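Local coordinates for replicative DNA helicase (Mycobacterium chimaera, PDB 6RIY), which contains this intein, a self-excising domain of the Hedgehog/intein fold that probably splices itself out of the helicase precursor and joins the flanking segments, at residues L8-T12 against G13-M17; I59-D62 against A63-W67. All coordinates share one frame; numbering follows the deposited sequence.

Interaction 1: residues L8-T12 against G13-M17; sequences LPTPT and GWTTM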
loop_
_atom_site.group_PDB
_atom_site.type_symbol
_atom_site.label_atom_id
_atom_site.label_comp_id
_atom_site.label_asym_id
_atom_site.label_seq_id
_atom_site.Cartn_x
_atom_site.Cartn_y
_atom_site.Cartn_z
ATOM N N LEU A 8 -5.056 2.211 -7.299
ATOM C CA LEU A 8 -5.220 3.065 -6.128
ATOM C C LEU A 8 -6.502 3.870 -6.259
ATOM O O LEU A 8 -6.722 4.490 -7.303
ATOM C CB LEU A 8 -4.031 4.030 -5.986
ATOM C CG LEU A 8 -2.646 3.390 -6.020
ATOM C CD1 LEU A 8 -1.570 4.479 -5.959
ATOM C CD2 LEU A 8 -2.499 2.433 -4.846
ATOM N N PRO A 9 -7.356 3.916 -5.236
ATOM C CA PRO A 9 -8.556 4.745 -5.340
ATOM C C PRO A 9 -8.205 6.221 -5.257
ATOM O O PRO A 9 -7.281 6.627 -4.551
ATOM C CB PRO A 9 -9.394 4.313 -4.130
ATOM C CG PRO A 9 -8.377 3.912 -3.130
ATOM C CD PRO A 9 -7.242 3.271 -3.915
ATOM N N THR A 10 -8.957 7.028 -5.988
ATOM C CA THR A 10 -8.841 8.477 -5.976
ATOM C C THR A 10 -10.214 9.059 -5.709
ATOM O O THR A 10 -11.215 8.334 -5.727
ATOM C CB THR A 10 -8.296 8.994 -7.316
ATOM O OG1 THR A 10 -9.298 8.818 -8.322
ATOM C CG2 THR A 10 -7.048 8.227 -7.699
ATOM N N PRO A 11 -10.307 10.367 -5.446
ATOM C CA PRO A 11 -11.643 10.961 -5.252
ATOM C C PRO A 11 -12.580 10.760 -6.435
ATOM O O PRO A 11 -13.798 10.660 -6.235
ATOM C CB PRO A 11 -11.335 12.447 -5.015
ATOM C CG PRO A 11 -9.989 12.459 -4.432
ATOM C CD PRO A 11 -9.240 11.327 -5.099
ATOM N N THR A 12 -12.050 10.672 -7.656
ATOM C CA THR A 12 -12.877 10.502 -8.843
ATOM C C THR A 12 -12.951 9.064 -9.340
ATOM O O THR A 12 -13.920 8.713 -10.021
ATOM C CB THR A 12 -12.358 11.382 -9.984
ATOM O OG1 THR A 12 -11.035 10.968 -10.338
ATOM C CG2 THR A 12 -12.336 12.842 -9.560
ATOM N N GLY A 13 -11.960 8.229 -9.036
ATOM C CA GLY A 13 -12.035 6.859 -9.499
ATOM C C GLY A 13 -10.867 5.979 -9.108
ATOM O O GLY A 13 -10.675 5.663 -7.930
ATOM N N TRP A 14 -10.084 5.563 -10.096
ATOM C CA TRP A 14 -9.032 4.585 -9.870
ATOM C C TRP A 14 -7.847 4.914 -10.754
ATOM O O TRP A 14 -8.013 5.122 -11.959
ATOM C CB TRP A 14 -9.521 3.166 -10.193
ATOM C CG TRP A 14 -10.511 2.637 -9.224
ATOM C CD1 TRP A 14 -11.877 2.667 -9.334
ATOM C CD2 TRP A 14 -10.218 1.969 -7.999
ATOM N NE1 TRP A 14 -12.447 2.066 -8.236
ATOM C CE2 TRP A 14 -11.448 1.626 -7.405
ATOM C CE3 TRP A 14 -9.030 1.626 -7.344
ATOM C CZ2 TRP A 14 -11.524 0.964 -6.175
ATOM C CZ3 TRP A 14 -9.108 0.969 -6.129
ATOM C CH2 TRP A 14 -10.346 0.644 -5.555
ATOM N N THR A 15 -6.661 4.928 -10.158
ATOM C CA THR A 15 -5.413 5.137 -10.880
ATOM C C THR A 15 -4.455 4.010 -10.525
ATOM O O THR A 15 -4.609 3.340 -9.502
ATOM C CB THR A 15 -4.767 6.497 -10.545
ATOM O OG1 THR A 15 -3.723 6.782 -11.491
ATOM C CG2 THR A 15 -4.174 6.488 -9.137
ATOM N N THR A 16 -3.462 3.788 -11.387
ATOM C CA THR A 16 -2.428 2.825 -11.033
ATOM C C THR A 16 -1.272 3.556 -10.366
ATOM O O THR A 16 -1.052 4.751 -10.588
ATOM C CB THR A 16 -1.915 2.074 -12.257
ATOM O OG1 THR A 16 -1.408 3.027 -13.204
ATOM C CG2 THR A 16 -3.025 1.247 -12.913
ATOM N N MET A 17 -0.506 2.813 -9.572
ATOM C CA MET A 17 0.712 3.383 -9.010
ATOM C C MET A 17 1.617 3.914 -10.118
ATOM O O MET A 17 2.266 4.955 -9.955
ATOM C CB MET A 17 1.434 2.338 -8.160
ATOM C CG MET A 17 2.805 2.746 -7.667
ATOM S SD MET A 17 2.769 4.257 -6.683
ATOM C CE MET A 17 2.543 3.543 -5.047
#
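Pro9 lies over one face of the Trp14 indole: its CA rides 3.7 Å above the ring plane toward the rim, and its CB makes a CH-pi contact with the six-membered ring, 18° off the normal. The pyrrolidine continues along the ring, CD meeting Trp14 CZ3 at 3.7 Å, while Met140 touches both residues. With CG turned beside its backbone N (chi1 -70°), Trp14 folds its indole back over the opposite strand. This pair is a non-hydrogen-bonded position of the hairpin formed by strands 7-9 and 14-16. At the next pair, Leu8 and Thr15 exchange backbone bonds, Leu8 N to Thr15 O at an unusually short 2.5 Å and Thr15 N to Leu8 O at 2.9 Å. Their side chains occupy the face away from Trp14, where Thr10 CG2 packs on Thr15 CG2 at 3.7 Å in the conformer described. Thr10 ties the loop twice. Its backbone N donates to Gly13 O at 2.9 Å, and its OG1 accepts from Gly13 N at 2.8 Å. Gly13 thus has both its N-H and its carbonyl engaged by one threonine, which probably steadies the turn while the proline-indole face contact grips the strands beside it.

Interaction 2: residues I59-D62 against A63-W67; sequences IVAD and AAHQW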
loop_
_atom_site.group_PDB
_atom_site.type_symbol
_atom_site.label_atom_id
_atom_site.label_comp_id
_atom_site.label_asym_id
_atom_site.label_seq_id
_atom_site.Cartn_x
_atom_site.Cartn_y
_atom_site.Cartn_z
ATOM N N ILE A 59 -1.978 -7.334 -3.065
ATOM C CA ILE A 59 -1.061 -6.260 -3.424
ATOM C C ILE A 59 0.352 -6.824 -3.456
ATOM O O ILE A 59 0.771 -7.512 -2.523
ATOM C CB ILE A 59 -1.149 -5.090 -2.429
ATOM C CG1 ILE A 59 -2.540 -4.472 -2.466
ATOM C CG2 ILE A 59 -0.080 -4.016 -2.750
ATOM C CD1 ILE A 59 -2.752 -3.465 -1.377
ATOM N N VAL A 60 1.089 -6.513 -4.514
ATOM C CA VAL A 60 2.498 -6.861 -4.614
ATOM C C VAL A 60 3.312 -5.637 -4.227
ATOM O O VAL A 60 3.100 -4.536 -4.758
ATOM C CB VAL A 60 2.844 -7.356 -6.024
ATOM C CG1 VAL A 60 4.338 -7.524 -6.186
ATOM C CG2 VAL A 60 2.105 -8.668 -6.284
ATOM N N ALA A 61 4.208 -5.818 -3.265
ATOM C CA ALA A 61 4.945 -4.705 -2.699
ATOM C C ALA A 61 6.370 -5.153 -2.453
ATOM O O ALA A 61 6.653 -6.348 -2.324
ATOM C CB ALA A 61 4.314 -4.210 -1.392
ATOM N N ASP A 62 7.280 -4.185 -2.369
ATOM C CA ASP A 62 8.636 -4.610 -2.090
ATOM C C ASP A 62 8.742 -5.080 -0.640
ATOM O O ASP A 62 7.850 -4.859 0.194
ATOM C CB ASP A 62 9.644 -3.507 -2.428
ATOM C CG ASP A 62 9.754 -2.461 -1.363
ATOM O OD1 ASP A 62 8.733 -2.132 -0.729
ATOM O OD2 ASP A 62 10.877 -1.952 -1.171
ATOM N N ALA A 63 9.820 -5.812 -0.369
ATOM C CA ALA A 63 9.942 -6.489 0.918
ATOM C C ALA A 63 9.898 -5.519 2.087
ATOM O O ALA A 63 9.436 -5.887 3.178
ATOM C CB ALA A 63 11.241 -7.296 0.954
ATOM N N ALA A 64 10.353 -4.284 1.889
ATOM C CA ALA A 64 10.441 -3.339 2.994
ATOM C C ALA A 64 9.246 -2.401 3.101
ATOM O O ALA A 64 9.234 -1.554 3.998
ATOM C CB ALA A 64 11.718 -2.513 2.884
ATOM N N HIS A 65 8.261 -2.506 2.211
ATOM C CA HIS A 65 7.076 -1.659 2.321
ATOM C C HIS A 65 6.388 -1.871 3.667
ATOM O O HIS A 65 6.316 -2.995 4.166
ATOM C CB HIS A 65 6.099 -1.967 1.185
ATOM C CG HIS A 65 4.977 -0.983 1.078
ATOM N ND1 HIS A 65 5.062 0.159 0.315
ATOM C CD2 HIS A 65 3.745 -0.969 1.643
ATOM C CE1 HIS A 65 3.934 0.838 0.412
ATOM N NE2 HIS A 65 3.117 0.175 1.212
ATOM N N GLN A 66 5.883 -0.784 4.259
ATOM C CA GLN A 66 5.370 -0.806 5.628
ATOM C C GLN A 66 3.848 -0.818 5.673
ATOM O O GLN A 66 3.185 -0.186 4.846
ATOM C CB GLN A 66 5.902 0.394 6.412
ATOM C CG GLN A 66 7.409 0.382 6.536
ATOM C CD GLN A 66 7.953 1.640 7.174
ATOM O OE1 GLN A 66 7.236 2.355 7.862
ATOM N NE2 GLN A 66 9.229 1.919 6.938
ATOM N N TRP A 67 3.301 -1.547 6.652
ATOM C CA TRP A 67 1.864 -1.767 6.776
ATOM C C TRP A 67 1.457 -1.488 8.218
ATOM O O TRP A 67 2.113 -1.983 9.147
ATOM C CB TRP A 67 1.493 -3.208 6.411
ATOM C CG TRP A 67 1.893 -3.584 5.014
ATOM C CD1 TRP A 67 3.093 -4.096 4.617
ATOM C CD2 TRP A 67 1.093 -3.460 3.834
ATOM N NE1 TRP A 67 3.089 -4.304 3.256
ATOM C CE2 TRP A 67 1.874 -3.919 2.753
ATOM C CE3 TRP A 67 -0.210 -3.012 3.586
ATOM C CZ2 TRP A 67 1.394 -3.946 1.444
ATOM C CZ3 TRP A 67 -0.679 -3.030 2.281
ATOM C CH2 TRP A 67 0.125 -3.490 1.228
HETATM O O HOH W 1 12.590 -3.648 -0.194
#
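Asp62 leans across the turn toward His65. From CB, the first torsion, 80°, sets CG between the backbone N and the carbonyl carbon, and the carboxylate is thereby swung in over the turn. One branch, OD1, stands 3.0 Å from His65 N and 3.3 Å from His65 CB. The other, OD2, takes a hydrogen bond from a water at 2.6 Å. That water accepts in turn from Ala64 N, a bridge across the outer side of the turn. The carboxylate also reaches beyond the turn, OD1 being hydrogen-bonded to the amino group of Ala1 and OD2 making a long, weak ion pair with Arg46. The carboxylate and imidazole planes stand 75° apart.

Residues 62-65 form a type I beta turn, closed by His65 N donating to Asp62 O at 3.1 Å. The Asp-Ala-Ala-His sequence fits the block B region of inteins, where a histidine lies beside the upstream splice junction. Consistent with this, His65 ND1 is hydrogen-bonded to Ala1 N and NE2 to OG1 of Thr143, which together with Trp67 matches two members of the Trp-Cys-Thr triplet that marks class 3 inteins, which begin without a nucleophilic residue.

Beyond the turn, the imidazole turns an edge toward one indole face of Trp67, with CD2 3.5 Å above the indole plane near the rim. Ala61 CB fills the angle between the two side chains, 3.9 Å from His65 CB and near the indole edge. At the far end of that ring Ile59 CD1 approaches Trp67 CH2 edge-on, nearly in plane, at 3.9 Å, while Trp67 NE1 is held by Ser76 OG, which also bonds to Asp62 O.

Interaction 1 comes first along the chain, and the two lie on opposite sides of its centre, with centres about 19 Å apart and nearest atoms about 6 Å apart, without touching. They share no sheet: residues 8-17 form their own two-stranded hairpin, whereas strand 58-62 is an outer strand of a four-stranded antiparallel sheet and strand 66-69 pairs with 72-75. The N-terminal segment connects them, since Ala1 sits at the turn of interaction 2 and the chain runs on through strand 2-3 to strand 7-9. The bonds of Ala1 and Thr143 to that turn place interaction 2 at the probable splicing centre, while interaction 1 is structural packing in the other half of this all-beta fold.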